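Local coordinates for lipoate-protein ligase 1 (Plasmodium falciparum, PDB 5T8U) that belongs to the lipoate-protein ligase family, pairing a catalytic domain of the LplA/LipB type with a smaller C-terminal domain, and binds lipoic acid in this crystal, at residues 24-35 / 251-262. Sequence-based numbering, arbitrary orientation.
Sequences FNLSLENFLLNN and NITKNPEFLKYY
Knobs-into-holes packing joins helix 24-34, whose other side lies on the main sheet of the lipoyl ligase fold, to helix 256-262; the helices cross steeply, 131° between their N-to-C directions, 8.7 Å apart at closest approach. Phe-258 is the central knob, set among Phe-24, Ser-27, Leu-28 and Phe-31. Its edge meets the face of Phe-24 in a T-shaped stack, centroids 5.2 Å apart. Over its own face lies Ser-27 CB, a CH-pi contact; Leu-28 CD2 touches Phe-258 CE1 at 3.5 Å. Small Ser-27 suits the nearest backbone approach, its CA 5.3 Å from Tyr-262 CA; its OG is bonded to His-23 O. Phe-31, its CG trans to its own N (chi1 -170°), carries its ring to the end of helix 250-253, Ile-252 CG2 lying 3.7 Å from Phe-31 CD2; Asn-255, N-cap of the next helix, meets the ring edge. Asn-35 ND2 lies over the face opposite Ile-252 O and donates to Phe-31 O. Tyr-261, a second knob, sits among Ser-27, Asn-30, Phe-31 and Asn-34, the Asn-30 amide over one ring face, planes 42° apart. With no clear hydrogen bond between the segments, the contact rests mainly on fitted rings and aliphatic groups, with amides and a carboxylate at one end.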
loop_
_atom_site.group_PDB
_atom_site.type_symbol
_atom_site.label_atom_id
_atom_site.label_comp_id
_atom_site.label_asym_id
_atom_site.label_seq_id
_atom_site.Cartn_x
_atom_site.Cartn_y
_atom_site.Cartn_z
ATOM N N PHE A 24 -9.002 7.542 8.726
ATOM C CA PHE A 24 -9.621 6.578 9.626
ATOM C C PHE A 24 -9.368 5.152 9.152
ATOM O O PHE A 24 -8.912 4.297 9.923
ATOM C CB PHE A 24 -11.122 6.857 9.727
ATOM C CG PHE A 24 -11.796 6.147 10.863
ATOM C CD1 PHE A 24 -11.889 6.742 12.110
ATOM C CD2 PHE A 24 -12.337 4.886 10.685
ATOM C CE1 PHE A 24 -12.508 6.093 13.157
ATOM C CE2 PHE A 24 -12.959 4.230 11.730
ATOM C CZ PHE A 24 -13.043 4.835 12.968
ATOM N N ASN A 25 -9.650 4.880 7.876
ATOM C CA ASN A 25 -9.477 3.529 7.350
ATOM C C ASN A 25 -8.007 3.131 7.312
ATOM O O ASN A 25 -7.672 1.963 7.537
ATOM C CB ASN A 25 -10.092 3.421 5.957
ATOM C CG ASN A 25 -11.600 3.556 5.975
ATOM O OD1 ASN A 25 -12.252 3.190 6.952
ATOM N ND2 ASN A 25 -12.162 4.075 4.890
ATOM N N LEU A 26 -7.115 4.077 7.010
ATOM C CA LEU A 26 -5.688 3.778 7.082
ATOM C C LEU A 26 -5.266 3.447 8.508
ATOM O O LEU A 26 -4.401 2.587 8.716
ATOM C CB LEU A 26 -4.873 4.952 6.538
ATOM C CG LEU A 26 -4.842 5.106 5.015
ATOM C CD1 LEU A 26 -4.241 6.448 4.628
ATOM C CD2 LEU A 26 -4.062 3.973 4.362
ATOM N N SER A 27 -5.868 4.109 9.499
ATOM C CA SER A 27 -5.582 3.772 10.889
ATOM C C SER A 27 -6.086 2.373 11.226
ATOM O O SER A 27 -5.411 1.618 11.936
ATOM C CB SER A 27 -6.207 4.810 11.820
ATOM O OG SER A 27 -5.758 6.113 11.494
ATOM N N LEU A 28 -7.273 2.012 10.731
ATOM C CA LEU A 28 -7.757 0.644 10.892
ATOM C C LEU A 28 -6.775 -0.352 10.289
ATOM O O LEU A 28 -6.382 -1.328 10.936
ATOM C CB LEU A 28 -9.134 0.492 10.243
ATOM C CG LEU A 28 -10.322 1.138 10.957
ATOM C CD1 LEU A 28 -11.546 1.123 10.055
ATOM C CD2 LEU A 28 -10.622 0.427 12.271
ATOM N N GLU A 29 -6.375 -0.119 9.038
ATOM C CA GLU A 29 -5.434 -1.007 8.360
ATOM C C GLU A 29 -4.155 -1.176 9.171
ATOM O O GLU A 29 -3.694 -2.301 9.407
ATOM C CB GLU A 29 -5.126 -0.444 6.973
ATOM C CG GLU A 29 -4.245 -1.321 6.112
ATOM C CD GLU A 29 -3.891 -0.656 4.798
ATOM O OE1 GLU A 29 -3.554 0.547 4.814
ATOM O OE2 GLU A 29 -3.961 -1.330 3.750
ATOM N N ASN A 30 -3.563 -0.060 9.605
ATOM C CA ASN A 30 -2.329 -0.137 10.380
ATOM C C ASN A 30 -2.544 -0.862 11.700
ATOM O O ASN A 30 -1.641 -1.556 12.181
ATOM C CB ASN A 30 -1.778 1.266 10.629
ATOM C CG ASN A 30 -0.339 1.248 11.106
ATOM O OD1 ASN A 30 0.415 0.325 10.800
ATOM N ND2 ASN A 30 0.047 2.268 11.863
ATOM N N PHE A 31 -3.727 -0.718 12.302
ATOM C CA PHE A 31 -4.000 -1.416 13.553
ATOM C C PHE A 31 -4.123 -2.916 13.325
ATOM O O PHE A 31 -3.704 -3.716 14.169
ATOM C CB PHE A 31 -5.271 -0.866 14.198
ATOM C CG PHE A 31 -5.501 -1.363 15.596
ATOM C CD1 PHE A 31 -5.116 -0.603 16.687
ATOM C CD2 PHE A 31 -6.092 -2.595 15.819
ATOM C CE1 PHE A 31 -5.322 -1.059 17.973
ATOM C CE2 PHE A 31 -6.299 -3.055 17.102
ATOM C CZ PHE A 31 -5.914 -2.288 18.180
ATOM N N LEU A 32 -4.697 -3.318 12.190
ATOM C CA LEU A 32 -4.787 -4.737 11.870
ATOM C C LEU A 32 -3.408 -5.321 11.599
ATOM O O LEU A 32 -3.093 -6.425 12.059
ATOM C CB LEU A 32 -5.708 -4.945 10.668
ATOM C CG LEU A 32 -7.137 -4.422 10.828
ATOM C CD1 LEU A 32 -7.834 -4.356 9.480
ATOM C CD2 LEU A 32 -7.920 -5.286 11.796
ATOM N N LEU A 33 -2.568 -4.592 10.860
ATOM C CA LEU A 33 -1.211 -5.064 10.602
ATOM C C LEU A 33 -0.404 -5.166 11.891
ATOM O O LEU A 33 0.337 -6.136 12.091
ATOM C CB LEU A 33 -0.513 -4.135 9.609
ATOM C CG LEU A 33 0.994 -4.345 9.433
ATOM C CD1 LEU A 33 1.312 -5.787 9.065
ATOM C CD2 LEU A 33 1.546 -3.398 8.382
ATOM N N ASN A 34 -0.526 -4.179 12.776
ATOM C CA ASN A 34 0.270 -4.136 13.995
ATOM C C ASN A 34 -0.326 -4.946 15.141
ATOM O O ASN A 34 0.294 -5.027 16.207
ATOM C CB ASN A 34 0.466 -2.683 14.441
ATOM C CG ASN A 34 1.438 -1.929 13.554
ATOM O OD1 ASN A 34 1.140 -0.836 13.071
ATOM N ND2 ASN A 34 2.612 -2.511 13.336
ATOM N N ASN A 35 -1.504 -5.547 14.955
ATOM C CA ASN A 35 -2.106 -6.394 15.979
ATOM C C ASN A 35 -2.660 -7.677 15.371
ATOM O O ASN A 35 -3.634 -8.240 15.882
ATOM C CB ASN A 35 -3.211 -5.648 16.731
ATOM C CG ASN A 35 -2.679 -4.477 17.531
ATOM O OD1 ASN A 35 -2.200 -4.643 18.653
ATOM N ND2 ASN A 35 -2.765 -3.281 16.960
ATOM N N ASN A 251 -13.117 -1.476 20.765
ATOM C CA ASN A 251 -11.828 -2.035 21.159
ATOM C C ASN A 251 -10.737 -1.667 20.163
ATOM O O ASN A 251 -9.569 -1.526 20.544
ATOM C CB ASN A 251 -11.922 -3.556 21.296
ATOM C CG ASN A 251 -12.752 -3.985 22.487
ATOM O OD1 ASN A 251 -12.745 -3.334 23.532
ATOM N ND2 ASN A 251 -13.473 -5.092 22.337
ATOM N N ILE A 252 -11.095 -1.504 18.892
ATOM C CA ILE A 252 -10.130 -1.155 17.855
ATOM C C ILE A 252 -9.985 0.354 17.717
ATOM O O ILE A 252 -8.870 0.879 17.670
ATOM C CB ILE A 252 -10.544 -1.802 16.513
ATOM C CG1 ILE A 252 -10.558 -3.330 16.638
ATOM C CG2 ILE A 252 -9.600 -1.363 15.388
ATOM C CD1 ILE A 252 -11.054 -4.059 15.396
ATOM N N THR A 253 -11.105 1.076 17.654
ATOM C CA THR A 253 -11.088 2.493 17.316
ATOM C C THR A 253 -11.007 3.407 18.532
ATOM O O THR A 253 -10.787 4.612 18.364
ATOM C CB THR A 253 -12.331 2.854 16.490
ATOM O OG1 THR A 253 -12.263 4.230 16.095
ATOM C CG2 THR A 253 -13.610 2.622 17.284
ATOM N N LYS A 254 -11.182 2.876 19.740
ATOM C CA LYS A 254 -11.007 3.643 20.966
ATOM C C LYS A 254 -9.667 3.361 21.633
ATOM O O LYS A 254 -9.413 3.865 22.732
ATOM C CB LYS A 254 -12.147 3.348 21.942
ATOM N N ASN A 255 -8.809 2.572 20.992
ATOM C CA ASN A 255 -7.515 2.243 21.561
ATOM C C ASN A 255 -6.572 3.444 21.454
ATOM O O ASN A 255 -6.634 4.204 20.485
ATOM C CB ASN A 255 -6.915 1.044 20.833
ATOM C CG ASN A 255 -5.618 0.570 21.456
ATOM O OD1 ASN A 255 -4.579 1.215 21.320
ATOM N ND2 ASN A 255 -5.670 -0.571 22.132
ATOM N N PRO A 256 -5.686 3.641 22.438
ATOM C CA PRO A 256 -4.717 4.743 22.316
ATOM C C PRO A 256 -3.793 4.585 21.125
ATOM O O PRO A 256 -3.401 5.588 20.515
ATOM C CB PRO A 256 -3.945 4.690 23.643
ATOM C CG PRO A 256 -4.792 3.887 24.566
ATOM C CD PRO A 256 -5.522 2.910 23.707
ATOM N N GLU A 257 -3.425 3.350 20.780
ATOM C CA GLU A 257 -2.611 3.115 19.593
ATOM C C GLU A 257 -3.338 3.583 18.340
ATOM O O GLU A 257 -2.759 4.266 17.483
ATOM C CB GLU A 257 -2.264 1.629 19.498
ATOM C CG GLU A 257 -1.116 1.310 18.563
ATOM C CD GLU A 257 -0.879 -0.182 18.431
ATOM O OE1 GLU A 257 -1.186 -0.921 19.391
ATOM O OE2 GLU A 257 -0.390 -0.617 17.367
ATOM N N PHE A 258 -4.619 3.229 18.218
ATOM C CA PHE A 258 -5.408 3.661 17.070
ATOM C C PHE A 258 -5.429 5.181 16.963
ATOM O O PHE A 258 -5.158 5.742 15.897
ATOM C CB PHE A 258 -6.830 3.110 17.172
ATOM C CG PHE A 258 -7.677 3.398 15.967
ATOM C CD1 PHE A 258 -7.727 2.506 14.913
ATOM C CD2 PHE A 258 -8.421 4.564 15.886
ATOM C CE1 PHE A 258 -8.502 2.765 13.801
ATOM C CE2 PHE A 258 -9.198 4.830 14.775
ATOM C CZ PHE A 258 -9.238 3.929 13.731
ATOM N N LEU A 259 -5.759 5.866 18.061
ATOM C CA LEU A 259 -5.760 7.325 18.048
ATOM C C LEU A 259 -4.386 7.880 17.696
ATOM O O LEU A 259 -4.288 8.934 17.057
ATOM C CB LEU A 259 -6.218 7.865 19.404
ATOM C CG LEU A 259 -7.705 7.703 19.728
ATOM C CD1 LEU A 259 -7.972 8.064 21.179
ATOM C CD2 LEU A 259 -8.559 8.559 18.805
ATOM N N LYS A 260 -3.319 7.194 18.108
ATOM C CA LYS A 260 -1.975 7.603 17.715
ATOM C C LYS A 260 -1.821 7.569 16.199
ATOM O O LYS A 260 -1.416 8.560 15.579
ATOM C CB LYS A 260 -0.942 6.695 18.384
ATOM C CG LYS A 260 0.506 7.112 18.176
ATOM C CD LYS A 260 1.450 5.927 18.347
ATOM C CE LYS A 260 1.349 5.306 19.735
ATOM N NZ LYS A 260 2.152 4.058 19.844
ATOM N N TYR A 261 -2.143 6.427 15.585
ATOM C CA TYR A 261 -2.077 6.321 14.130
ATOM C C TYR A 261 -2.917 7.403 13.463
ATOM O O TYR A 261 -2.448 8.107 12.563
ATOM C CB TYR A 261 -2.547 4.936 13.683
ATOM C CG TYR A 261 -1.730 3.782 14.223
ATOM C CD1 TYR A 261 -0.411 3.959 14.619
ATOM C CD2 TYR A 261 -2.281 2.512 14.328
ATOM C CE1 TYR A 261 0.335 2.904 15.108
ATOM C CE2 TYR A 261 -1.543 1.451 14.817
ATOM C CZ TYR A 261 -0.236 1.652 15.203
ATOM O OH TYR A 261 0.502 0.599 15.691
ATOM N N TYR A 262 -4.171 7.546 13.895
ATOM C CA TYR A 262 -5.076 8.514 13.284
ATOM C C TYR A 262 -4.503 9.923 13.354
ATOM O O TYR A 262 -4.511 10.660 12.361
ATOM C CB TYR A 262 -6.439 8.447 13.975
ATOM C CG TYR A 262 -7.494 9.339 13.361
ATOM C CD1 TYR A 262 -8.202 8.936 12.236
ATOM C CD2 TYR A 262 -7.792 10.578 13.912
ATOM C CE1 TYR A 262 -9.171 9.746 11.673
ATOM C CE2 TYR A 262 -8.759 11.393 13.358
ATOM C CZ TYR A 262 -9.445 10.973 12.238
ATOM O OH TYR A 262 -10.408 11.784 11.683
#